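Local coordinates for uncharacterized protein Ta1441 (Thermoplasma acidophilum, PDB 3GAA) that is of unknown function but belongs to the PAC2 family and is probably related to the proteasome assembly chaperones, at residues L42-I47 against V199-I203; L30-A34 against A92-I98; S36-G40 against I186-S190; T50-H54 against N87-V91. One frame throughout, in Å; residues are numbered along the deposited sequence.

Interaction 1. Residues L42-I47 against V199-I203; sequences LAASYI and VLSII
Val-199 and Ala-43 meet where two helices, 39-51 and 196-210, pack across each other on one face of the central sheet of this alpha/beta fold; the short segments cross at -66° with their axes 9.8 Å apart. The small methyl of Ala-43 keeps its helix slim here, and the branched residues of 199-203, spaced at i, i+3 and i+4, gather round it. The valine spans Leu-42 and Ala-43. With CG1 anti to the backbone N (chi1 174°), that methyl lies 3.9 Å from Ala-43 CA, while the other branch, CG2, approaches Leu-42 CB at 3.5 Å. An alanine in place of Val-199 would lose both branches, which is likely to open a gap over Ala-43 and leave Leu-42 CB without its neighbour across the helices. Ile-202 comes to Ala-43 from the next turn, its CG2 being 3.8 Å from Ala-43 CB. Met-125 of strand 121-130 touches Ala-43, Ile-47, Ile-202 and Ile-203, tying both helices to the sheet; helix 219-243 meets Leu-42 and Tyr-46 through Leu-226 and Leu-219. Apolar side chains and the ring carbons of Tyr-46 suit such a buried seam, which has no hydrogen bond across it. Ile-203 divides its length between two partners. Its CG1 lies 4.0 Å from Tyr-46 CD1, the isoleucine slanting against the ring, and one bond farther out its CD1 methyl touches the CG2 branch of Ile-47 at 3.4 Å.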
loop_
_atom_site.group_PDB
_atom_site.type_symbol
_atom_site.label_atom_id
_atom_site.label_comp_id
_atom_site.label_asym_id
_atom_site.label_seq_id
_atom_site.Cartn_x
_atom_site.Cartn_y
_atom_site.Cartn_z
ATOM N N LEU A 42 -18.470 38.170 -4.729
ATOM C CA LEU A 42 -19.544 38.911 -5.339
ATOM C C LEU A 42 -19.527 38.763 -6.829
ATOM O O LEU A 42 -20.567 38.598 -7.406
ATOM C CB LEU A 42 -19.477 40.372 -4.940
ATOM C CG LEU A 42 -19.817 40.652 -3.463
ATOM C CD1 LEU A 42 -19.659 42.155 -3.206
ATOM C CD2 LEU A 42 -21.228 40.183 -3.111
ATOM N N ALA A 43 -18.382 38.811 -7.489
ATOM C CA ALA A 43 -18.387 38.536 -8.941
ATOM C C ALA A 43 -18.850 37.098 -9.223
ATOM O O ALA A 43 -19.758 36.895 -9.991
ATOM C CB ALA A 43 -17.009 38.815 -9.586
ATOM N N ALA A 44 -18.227 36.127 -8.542
ATOM C CA ALA A 44 -18.527 34.696 -8.691
ATOM C C ALA A 44 -20.003 34.552 -8.617
ATOM O O ALA A 44 -20.602 34.086 -9.579
ATOM C CB ALA A 44 -17.899 33.845 -7.612
ATOM N N SER A 45 -20.616 34.998 -7.525
ATOM C CA SER A 45 -22.067 34.873 -7.397
ATOM C C SER A 45 -22.841 35.531 -8.488
ATOM O O SER A 45 -23.745 34.908 -9.053
ATOM C CB SER A 45 -22.525 35.472 -6.128
ATOM O OG SER A 45 -21.898 34.737 -5.153
ATOM N N TYR A 46 -22.506 36.782 -8.771
ATOM C CA TYR A 46 -23.156 37.462 -9.862
ATOM C C TYR A 46 -23.139 36.606 -11.103
ATOM O O TYR A 46 -24.181 36.360 -11.653
ATOM C CB TYR A 46 -22.490 38.773 -10.182
ATOM C CG TYR A 46 -23.192 39.502 -11.294
ATOM C CD1 TYR A 46 -22.658 39.531 -12.563
ATOM C CD2 TYR A 46 -24.411 40.148 -11.080
ATOM C CE1 TYR A 46 -23.303 40.209 -13.596
ATOM C CE2 TYR A 46 -25.051 40.824 -12.100
ATOM C CZ TYR A 46 -24.479 40.845 -13.364
ATOM O OH TYR A 46 -25.073 41.474 -14.418
ATOM N N ILE A 47 -21.972 36.127 -11.541
ATOM C CA ILE A 47 -21.931 35.560 -12.859
ATOM C C ILE A 47 -22.687 34.210 -12.848
ATOM O O ILE A 47 -23.399 33.882 -13.784
ATOM C CB ILE A 47 -20.478 35.568 -13.582
ATOM C CG1 ILE A 47 -19.948 34.174 -13.737
ATOM C CG2 ILE A 47 -19.340 36.474 -12.976
ATOM C CD1 ILE A 47 -20.555 33.456 -14.966
ATOM N N VAL A 199 -17.316 45.096 -8.610
ATOM C CA VAL A 199 -17.761 43.975 -9.340
ATOM C C VAL A 199 -17.985 44.291 -10.834
ATOM O O VAL A 199 -17.573 43.555 -11.667
ATOM C CB VAL A 199 -19.011 43.384 -8.683
ATOM C CG1 VAL A 199 -19.596 42.224 -9.568
ATOM C CG2 VAL A 199 -18.619 42.866 -7.311
ATOM N N LEU A 200 -18.620 45.404 -11.157
ATOM C CA LEU A 200 -18.851 45.756 -12.542
ATOM C C LEU A 200 -17.566 45.815 -13.352
ATOM O O LEU A 200 -17.508 45.230 -14.402
ATOM C CB LEU A 200 -19.611 47.056 -12.642
ATOM C CG LEU A 200 -19.714 47.601 -14.070
ATOM C CD1 LEU A 200 -20.411 46.598 -15.051
ATOM C CD2 LEU A 200 -20.431 48.923 -13.990
ATOM N N SER A 201 -16.515 46.440 -12.847
ATOM C CA SER A 201 -15.250 46.503 -13.586
ATOM C C SER A 201 -14.604 45.168 -13.896
ATOM O O SER A 201 -13.996 44.990 -15.004
ATOM C CB SER A 201 -14.241 47.229 -12.776
ATOM O OG SER A 201 -14.736 48.497 -12.477
ATOM N N ILE A 202 -14.672 44.271 -12.899
ATOM C CA ILE A 202 -14.115 42.945 -13.023
ATOM C C ILE A 202 -14.892 42.220 -14.101
ATOM O O ILE A 202 -14.284 41.549 -14.934
ATOM C CB ILE A 202 -14.168 42.137 -11.675
ATOM C CG1 ILE A 202 -12.775 41.871 -11.049
ATOM C CG2 ILE A 202 -14.735 40.727 -11.903
ATOM C CD1 ILE A 202 -11.969 43.053 -10.635
ATOM N N ILE A 203 -16.228 42.365 -14.108
ATOM C CA ILE A 203 -17.071 41.713 -15.131
ATOM C C ILE A 203 -16.765 42.266 -16.536
ATOM O O ILE A 203 -16.866 41.573 -17.548
ATOM C CB ILE A 203 -18.631 41.809 -14.853
ATOM C CG1 ILE A 203 -19.070 40.955 -13.665
ATOM C CG2 ILE A 203 -19.386 41.285 -16.013
ATOM C CD1 ILE A 203 -18.404 39.657 -13.628
#

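Interaction 2. Residues L30-A34 against A92-I98; sequences LCGFA and AMCEVPI
Residues 30-32 and 92-94 run parallel as neighbouring strands, the axes of these short segments 4.8 Å apart, and three hydrogen bonds join them. Ala-92 N donates to Leu-30 O at 2.9 Å, Gly-32 N to Ala-92 O at 3.0 Å, and Cys-94 N to Gly-32 O at 2.9 Å, so Gly-32 uses both its N-H and its carbonyl on residues flanking Met-93, the usual parallel pattern. The thiol of Cys-31 and the methyl of Ala-92 share one face of the sheet, compact groups suited to a tightly covered interior, with Cys-31 SG 4.2 Å from Ala-92 CB. Met-93 rises from the opposite face as an extended chain. Beyond the strands Phe-33 turns its ring obliquely to Cys-94, CD1 lying 3.8 Å from Cys-94 CB, and the same ring atom is 4.3 Å from Ile-98 CD1. Ala-34 pushes its methyl against the backbone joining Val-96 to Pro-97, where CB comes within 3.5 Å of Val-96 C; so small a side chain fits flush against that peptide. The carboxylate of Glu-95 is engaged outside the pair, in salt bridges with Arg-80 and Arg-76. Around this central pair, strand 121-130 hydrogen-bonds to Cys-31 and strand 79-83 to Met-93; Ala-44, Ser-45 and Val-48 of helix 39-51 pack on Met-93, and Met-167 and Ile-171 of helix 166-178 on Phe-33.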
loop_
_atom_site.group_PDB
_atom_site.type_symbol
_atom_site.label_atom_id
_atom_site.label_comp_id
_atom_site.label_asym_id
_atom_site.label_seq_id
_atom_site.Cartn_x
_atom_site.Cartn_y
_atom_site.Cartn_z
ATOM N N LEU A 30 -13.489 30.742 -13.810
ATOM C CA LEU A 30 -13.403 31.983 -13.051
ATOM C C LEU A 30 -13.517 31.687 -11.570
ATOM O O LEU A 30 -14.389 30.935 -11.177
ATOM C CB LEU A 30 -14.537 32.918 -13.478
ATOM C CG LEU A 30 -14.717 33.139 -14.992
ATOM C CD1 LEU A 30 -16.129 33.698 -15.294
ATOM C CD2 LEU A 30 -13.597 34.016 -15.595
ATOM N N CYS A 31 -12.674 32.302 -10.733
ATOM C CA CYS A 31 -12.677 32.044 -9.272
ATOM C C CYS A 31 -12.901 33.225 -8.392
ATOM O O CYS A 31 -12.368 34.297 -8.682
ATOM C CB CYS A 31 -11.326 31.534 -8.852
ATOM S SG CYS A 31 -10.885 30.213 -9.854
ATOM N N GLY A 32 -13.592 32.995 -7.275
ATOM C CA GLY A 32 -13.816 34.003 -6.258
ATOM C C GLY A 32 -13.701 33.403 -4.863
ATOM O O GLY A 32 -14.420 32.481 -4.489
ATOM N N PHE A 33 -12.799 33.962 -4.079
ATOM C CA PHE A 33 -12.623 33.535 -2.698
ATOM C C PHE A 33 -12.889 34.666 -1.748
ATOM O O PHE A 33 -13.042 35.806 -2.122
ATOM C CB PHE A 33 -11.236 32.942 -2.505
ATOM C CG PHE A 33 -10.916 31.918 -3.526
ATOM C CD1 PHE A 33 -11.354 30.611 -3.371
ATOM C CD2 PHE A 33 -10.271 32.291 -4.725
ATOM C CE1 PHE A 33 -11.114 29.680 -4.348
ATOM C CE2 PHE A 33 -10.021 31.380 -5.734
ATOM C CZ PHE A 33 -10.438 30.056 -5.554
ATOM N N ALA A 34 -12.973 34.305 -0.497
ATOM C CA ALA A 34 -13.423 35.174 0.519
ATOM C C ALA A 34 -12.181 35.826 1.086
ATOM O O ALA A 34 -11.795 35.497 2.191
ATOM C CB ALA A 34 -14.170 34.344 1.586
ATOM N N ALA A 92 -15.696 28.744 -9.783
ATOM C CA ALA A 92 -15.326 28.114 -8.562
ATOM C C ALA A 92 -15.445 29.222 -7.559
ATOM O O ALA A 92 -14.872 30.289 -7.768
ATOM C CB ALA A 92 -13.910 27.610 -8.667
ATOM N N MET A 93 -16.228 29.007 -6.510
ATOM C CA MET A 93 -16.337 30.007 -5.442
ATOM C C MET A 93 -16.319 29.414 -4.098
ATOM O O MET A 93 -16.888 28.351 -3.866
ATOM C CB MET A 93 -17.603 30.853 -5.506
ATOM C CG MET A 93 -18.948 30.137 -5.331
ATOM S SD MET A 93 -20.173 31.453 -5.622
ATOM C CE MET A 93 -21.775 30.713 -5.909
ATOM N N CYS A 94 -15.702 30.162 -3.195
ATOM C CA CYS A 94 -15.699 29.813 -1.806
ATOM C C CYS A 94 -16.103 30.982 -0.914
ATOM O O CYS A 94 -15.463 32.013 -0.913
ATOM C CB CYS A 94 -14.327 29.308 -1.443
ATOM S SG CYS A 94 -14.386 28.524 0.202
ATOM N N GLU A 95 -17.168 30.803 -0.158
ATOM C CA GLU A 95 -17.798 31.897 0.563
ATOM C C GLU A 95 -17.231 32.208 1.944
ATOM O O GLU A 95 -17.741 33.100 2.613
ATOM C CB GLU A 95 -19.266 31.578 0.739
ATOM C CG GLU A 95 -19.991 31.376 -0.577
ATOM C CD GLU A 95 -21.537 31.380 -0.465
ATOM O OE1 GLU A 95 -22.079 30.389 0.073
ATOM O OE2 GLU A 95 -22.219 32.333 -0.969
ATOM N N VAL A 96 -16.233 31.450 2.397
ATOM C CA VAL A 96 -15.706 31.577 3.737
ATOM C C VAL A 96 -14.196 31.494 3.638
ATOM O O VAL A 96 -13.668 30.798 2.803
ATOM C CB VAL A 96 -16.290 30.511 4.739
ATOM C CG1 VAL A 96 -17.805 30.533 4.702
ATOM C CG2 VAL A 96 -15.782 29.112 4.487
ATOM N N PRO A 97 -13.477 32.225 4.470
ATOM C CA PRO A 97 -12.080 32.324 4.116
ATOM C C PRO A 97 -11.266 31.086 4.479
ATOM O O PRO A 97 -11.511 30.433 5.497
ATOM C CB PRO A 97 -11.627 33.555 4.887
ATOM C CG PRO A 97 -12.613 33.671 6.056
ATOM C CD PRO A 97 -13.861 33.090 5.603
ATOM N N ILE A 98 -10.297 30.792 3.637
ATOM C CA ILE A 98 -9.375 29.702 3.827
ATOM C C ILE A 98 -8.113 30.210 4.522
ATOM O O ILE A 98 -7.424 31.122 4.071
ATOM C CB ILE A 98 -8.980 29.130 2.499
ATOM C CG1 ILE A 98 -10.199 28.478 1.861
ATOM C CG2 ILE A 98 -7.845 28.155 2.681
ATOM C CD1 ILE A 98 -10.229 28.688 0.337
#

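Interaction 3. Residues S36-G40 against I186-S190; sequences STPTG and ITPTS
Thr-37 presents its side chain to Thr-189, and its atoms can be taken in turn. CB, the branch point, lies 3.6 Å from the methyl CG2 of Thr-189. From there the two branches part. OG1 sits between the backbone N and the carbonyl carbon (chi1 85°), a torsion that carries it over its own following turn, where it accepts a fairly straight bond from Thr-39 N at 3.2 Å, with 161° at the hydrogen. CG2, the other tip, leans obliquely against Thr-189 and comes within 3.5 Å of that residue's CG2, although the exact placing of the Thr-189 methyl is doubtful. One side chain therefore serves two purposes, an apolar touch across the contact and a polar bond within its own segment. The polar half is an ST turn that caps the start of helix 39-51, whose first amides have no earlier carbonyl of their own helix to bond to; threonine suits the place because it offers an acceptor and a methyl from one CB. A valine in place of Thr-37 would bring no hydroxyl, and Thr-39 N would probably lose its capping acceptor and leave the first turn less firmly set. On the sheet side, Thr-189 of strand 181-190 points toward the helix start, and Thr-187, two residues earlier, comes near it with its CG2 methyl. Ala-198 of helix 196-210 touches both Thr-39 and Thr-189, while Pro-129 of strand 121-130 lies against Thr-37. Farther along, Thr-39 OG1 stands 4.1 Å from Thr-187 CG2, and the hydroxyl of Thr-187 is hydrogen-bonded to Pro-138 O.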
loop_
_atom_site.group_PDB
_atom_site.type_symbol
_atom_site.label_atom_id
_atom_site.label_comp_id
_atom_site.label_asym_id
_atom_site.label_seq_id
_atom_site.Cartn_x
_atom_site.Cartn_y
_atom_site.Cartn_z
ATOM N N SER A 36 -9.680 39.700 1.280
ATOM C CA SER A 36 -9.862 40.995 2.011
ATOM C C SER A 36 -11.156 41.624 1.569
ATOM O O SER A 36 -12.168 41.533 2.274
ATOM C CB SER A 36 -8.703 41.988 1.833
ATOM O OG SER A 36 -7.877 41.675 0.722
ATOM N N THR A 37 -11.168 42.163 0.364
ATOM C CA THR A 37 -12.421 42.660 -0.212
ATOM C C THR A 37 -13.384 41.497 -0.390
ATOM O O THR A 37 -12.973 40.361 -0.383
ATOM C CB THR A 37 -12.165 43.365 -1.553
ATOM O OG1 THR A 37 -12.136 42.412 -2.624
ATOM C CG2 THR A 37 -10.804 44.131 -1.511
ATOM N N PRO A 38 -14.676 41.785 -0.518
ATOM C CA PRO A 38 -15.690 40.792 -0.916
ATOM C C PRO A 38 -15.877 40.666 -2.436
ATOM O O PRO A 38 -16.747 39.888 -2.861
ATOM C CB PRO A 38 -16.983 41.359 -0.318
ATOM C CG PRO A 38 -16.792 42.826 -0.323
ATOM C CD PRO A 38 -15.294 43.101 -0.268
ATOM N N THR A 39 -15.085 41.391 -3.252
ATOM C CA THR A 39 -15.439 41.519 -4.634
ATOM C C THR A 39 -15.251 40.241 -5.467
ATOM O O THR A 39 -16.016 40.034 -6.386
ATOM C CB THR A 39 -14.928 42.828 -5.339
ATOM O OG1 THR A 39 -13.916 42.528 -6.273
ATOM C CG2 THR A 39 -14.453 43.898 -4.407
ATOM N N GLY A 40 -14.311 39.357 -5.158
ATOM C CA GLY A 40 -14.253 38.056 -5.853
ATOM C C GLY A 40 -15.518 37.184 -5.740
ATOM O O GLY A 40 -16.048 36.714 -6.752
ATOM N N ILE A 186 -7.568 42.467 -10.619
ATOM C CA ILE A 186 -7.795 43.131 -9.355
ATOM C C ILE A 186 -8.351 44.545 -9.561
ATOM O O ILE A 186 -7.966 45.304 -10.472
ATOM C CB ILE A 186 -6.530 43.226 -8.498
ATOM C CG1 ILE A 186 -5.824 41.861 -8.393
ATOM C CG2 ILE A 186 -6.913 43.666 -7.115
ATOM C CD1 ILE A 186 -4.726 41.623 -9.468
ATOM N N THR A 187 -9.292 44.901 -8.704
ATOM C CA THR A 187 -9.918 46.196 -8.834
ATOM C C THR A 187 -9.993 46.861 -7.458
ATOM O O THR A 187 -10.265 46.213 -6.514
ATOM C CB THR A 187 -11.278 46.046 -9.517
ATOM O OG1 THR A 187 -11.629 47.296 -10.101
ATOM C CG2 THR A 187 -12.362 45.618 -8.530
ATOM N N PRO A 188 -9.698 48.155 -7.351
ATOM C CA PRO A 188 -9.825 48.776 -6.045
ATOM C C PRO A 188 -11.267 48.744 -5.581
ATOM O O PRO A 188 -12.177 49.003 -6.358
ATOM C CB PRO A 188 -9.399 50.224 -6.287
ATOM C CG PRO A 188 -8.938 50.322 -7.691
ATOM C CD PRO A 188 -9.449 49.146 -8.418
ATOM N N THR A 189 -11.480 48.449 -4.318
ATOM C CA THR A 189 -12.830 48.391 -3.805
ATOM C C THR A 189 -12.942 48.991 -2.375
ATOM O O THR A 189 -12.069 48.794 -1.527
ATOM C CB THR A 189 -13.436 46.919 -3.998
ATOM O OG1 THR A 189 -14.341 46.581 -2.936
ATOM C CG2 THR A 189 -12.378 45.883 -4.129
ATOM N N SER A 190 -13.996 49.756 -2.127
ATOM C CA SER A 190 -14.172 50.471 -0.862
ATOM C C SER A 190 -14.361 49.552 0.344
ATOM O O SER A 190 -15.225 48.682 0.354
ATOM C CB SER A 190 -15.425 51.354 -0.980
ATOM O OG SER A 190 -15.790 51.909 0.276
#

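Interaction 4. Residues T50-H54 against N87-V91; sequences TLGMH and NTVLV
A Schellman motif ends helix 39-51, and the two residues flanking its glycine, Leu-51 and Met-53, are brought against Val-89 and Val-91 of strand 89-94. Gly-52 is the C-prime residue: its positive phi of 65°, easily reached by glycine, turns the chain out of the helix, while Met-53 N bonds back to Val-48 O and Gly-52 N to Glu-49 O. The turn directs Met-53 at the strand. Its side chain runs out extended as far as SD, which meets the CG2 branch of Val-91 at 3.5 Å, the two side chains crossing at about a right angle. The terminal methyl CE is modelled near Val-89 CG1, but its placing is doubtful at this resolution. Val-89 and Val-91 face the same way from alternate positions of the strand. The flexible, unbranched methionine can follow a surface made by stiff, beta-branched neighbours. Leu-51 adds a looser touch at the margin, CD1 to Val-89 CG1 at 4.3 Å. Ile-47 of the helix packs on both Met-53 and Val-91, and Tyr-82 of the intervening strand 79-83 covers Met-53 further. At the other end His-54, where strand 54-60 begins, brings the edge of its ring near Asn-87, with His-54 NE2 4.4 Å from Asn-87 OD1. That separation is too long for a direct bond, so the segments are held chiefly by apolar and thioether contact, with the His-54 and Asn-87 pair adding only a distant polar neighbour.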
loop_
_atom_site.group_PDB
_atom_site.type_symbol
_atom_site.label_atom_id
_atom_site.label_comp_id
_atom_site.label_asym_id
_atom_site.label_seq_id
_atom_site.Cartn_x
_atom_site.Cartn_y
_atom_site.Cartn_z
ATOM N N THR A 50 -26.092 35.154 -13.314
ATOM C CA THR A 50 -26.448 35.785 -14.577
ATOM C C THR A 50 -26.175 34.879 -15.789
ATOM O O THR A 50 -26.857 34.965 -16.747
ATOM C CB THR A 50 -25.993 37.294 -14.694
ATOM O OG1 THR A 50 -25.286 37.535 -15.917
ATOM C CG2 THR A 50 -25.140 37.732 -13.546
ATOM N N LEU A 51 -25.268 33.927 -15.739
ATOM C CA LEU A 51 -25.226 32.973 -16.849
ATOM C C LEU A 51 -26.165 31.813 -16.580
ATOM O O LEU A 51 -26.356 30.938 -17.419
ATOM C CB LEU A 51 -23.818 32.461 -17.117
ATOM C CG LEU A 51 -22.766 33.468 -17.656
ATOM C CD1 LEU A 51 -21.408 32.700 -17.820
ATOM C CD2 LEU A 51 -23.178 34.194 -18.910
ATOM N N GLY A 52 -26.797 31.812 -15.414
ATOM C CA GLY A 52 -27.789 30.775 -15.113
ATOM C C GLY A 52 -27.096 29.442 -15.045
ATOM O O GLY A 52 -27.548 28.483 -15.609
ATOM N N MET A 53 -25.959 29.423 -14.370
ATOM C CA MET A 53 -25.120 28.275 -14.341
ATOM C C MET A 53 -25.778 27.341 -13.327
ATOM O O MET A 53 -26.646 27.767 -12.556
ATOM C CB MET A 53 -23.727 28.673 -13.870
ATOM C CG MET A 53 -23.005 29.654 -14.754
ATOM S SD MET A 53 -21.412 30.115 -14.096
ATOM C CE MET A 53 -20.390 28.996 -15.009
ATOM N N HIS A 54 -25.307 26.096 -13.308
ATOM C CA HIS A 54 -25.870 25.023 -12.532
ATOM C C HIS A 54 -24.746 24.395 -11.715
ATOM O O HIS A 54 -23.560 24.435 -12.096
ATOM C CB HIS A 54 -26.568 23.984 -13.469
ATOM C CG HIS A 54 -25.635 23.230 -14.379
ATOM N ND1 HIS A 54 -25.448 23.566 -15.705
ATOM C CD2 HIS A 54 -24.821 22.164 -14.149
ATOM C CE1 HIS A 54 -24.562 22.745 -16.256
ATOM N NE2 HIS A 54 -24.175 21.876 -15.339
ATOM N N ASN A 87 -21.019 23.970 -20.871
ATOM C CA ASN A 87 -19.811 23.553 -20.175
ATOM C C ASN A 87 -18.535 24.161 -20.800
ATOM O O ASN A 87 -17.523 23.509 -20.977
ATOM C CB ASN A 87 -19.790 22.037 -20.046
ATOM C CG ASN A 87 -20.955 21.512 -19.210
ATOM O OD1 ASN A 87 -20.793 21.177 -18.045
ATOM N ND2 ASN A 87 -22.153 21.481 -19.797
ATOM N N THR A 88 -18.637 25.456 -21.096
ATOM C CA THR A 88 -17.543 26.303 -21.549
ATOM C C THR A 88 -17.087 27.354 -20.533
ATOM O O THR A 88 -16.081 28.004 -20.750
ATOM C CB THR A 88 -17.950 27.075 -22.804
ATOM O OG1 THR A 88 -19.335 27.413 -22.692
ATOM C CG2 THR A 88 -17.734 26.242 -24.056
ATOM N N VAL A 89 -17.802 27.540 -19.433
ATOM C CA VAL A 89 -17.353 28.468 -18.399
ATOM C C VAL A 89 -17.663 27.800 -17.071
ATOM O O VAL A 89 -18.803 27.392 -16.820
ATOM C CB VAL A 89 -18.119 29.832 -18.440
ATOM C CG1 VAL A 89 -17.646 30.744 -17.317
ATOM C CG2 VAL A 89 -18.019 30.522 -19.801
ATOM N N LEU A 90 -16.655 27.677 -16.230
ATOM C CA LEU A 90 -16.910 27.215 -14.914
ATOM C C LEU A 90 -16.708 28.382 -13.962
ATOM O O LEU A 90 -15.963 29.342 -14.255
ATOM C CB LEU A 90 -15.969 26.069 -14.558
ATOM C CG LEU A 90 -15.955 24.809 -15.439
ATOM C CD1 LEU A 90 -15.036 23.818 -14.818
ATOM C CD2 LEU A 90 -17.290 24.176 -15.597
ATOM N N VAL A 91 -17.371 28.304 -12.820
ATOM C CA VAL A 91 -17.065 29.208 -11.719
ATOM C C VAL A 91 -16.791 28.408 -10.445
ATOM O O VAL A 91 -17.517 27.493 -10.103
ATOM C CB VAL A 91 -18.176 30.230 -11.426
ATOM C CG1 VAL A 91 -17.873 30.900 -10.063
ATOM C CG2 VAL A 91 -18.371 31.234 -12.659
#

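Overall arrangement
From the N terminus, residues 30-34, 36-40, 42-47 and 50-54 come in quick succession along strand 28-32 and helix 39-51, and each finds a partner later in the chain. Interaction 4 closes the shortest loop, returning at 87-91, and is nested inside the other three. Interaction 2 closes next, at 92-98, just beyond it on the same strand. Interaction 3 waits until 186-190 and interaction 1 until 199-203, so interactions 1, 2 and 3 cross one another. Helix 39-51 serves interactions 1, 3 and 4: its start meets strand 181-190, its middle helix 196-210, and its end strand 89-94. Ala-44 against Met-93 joins interactions 1 and 2, and Ile-47 against Met-53 joins 1 and 4.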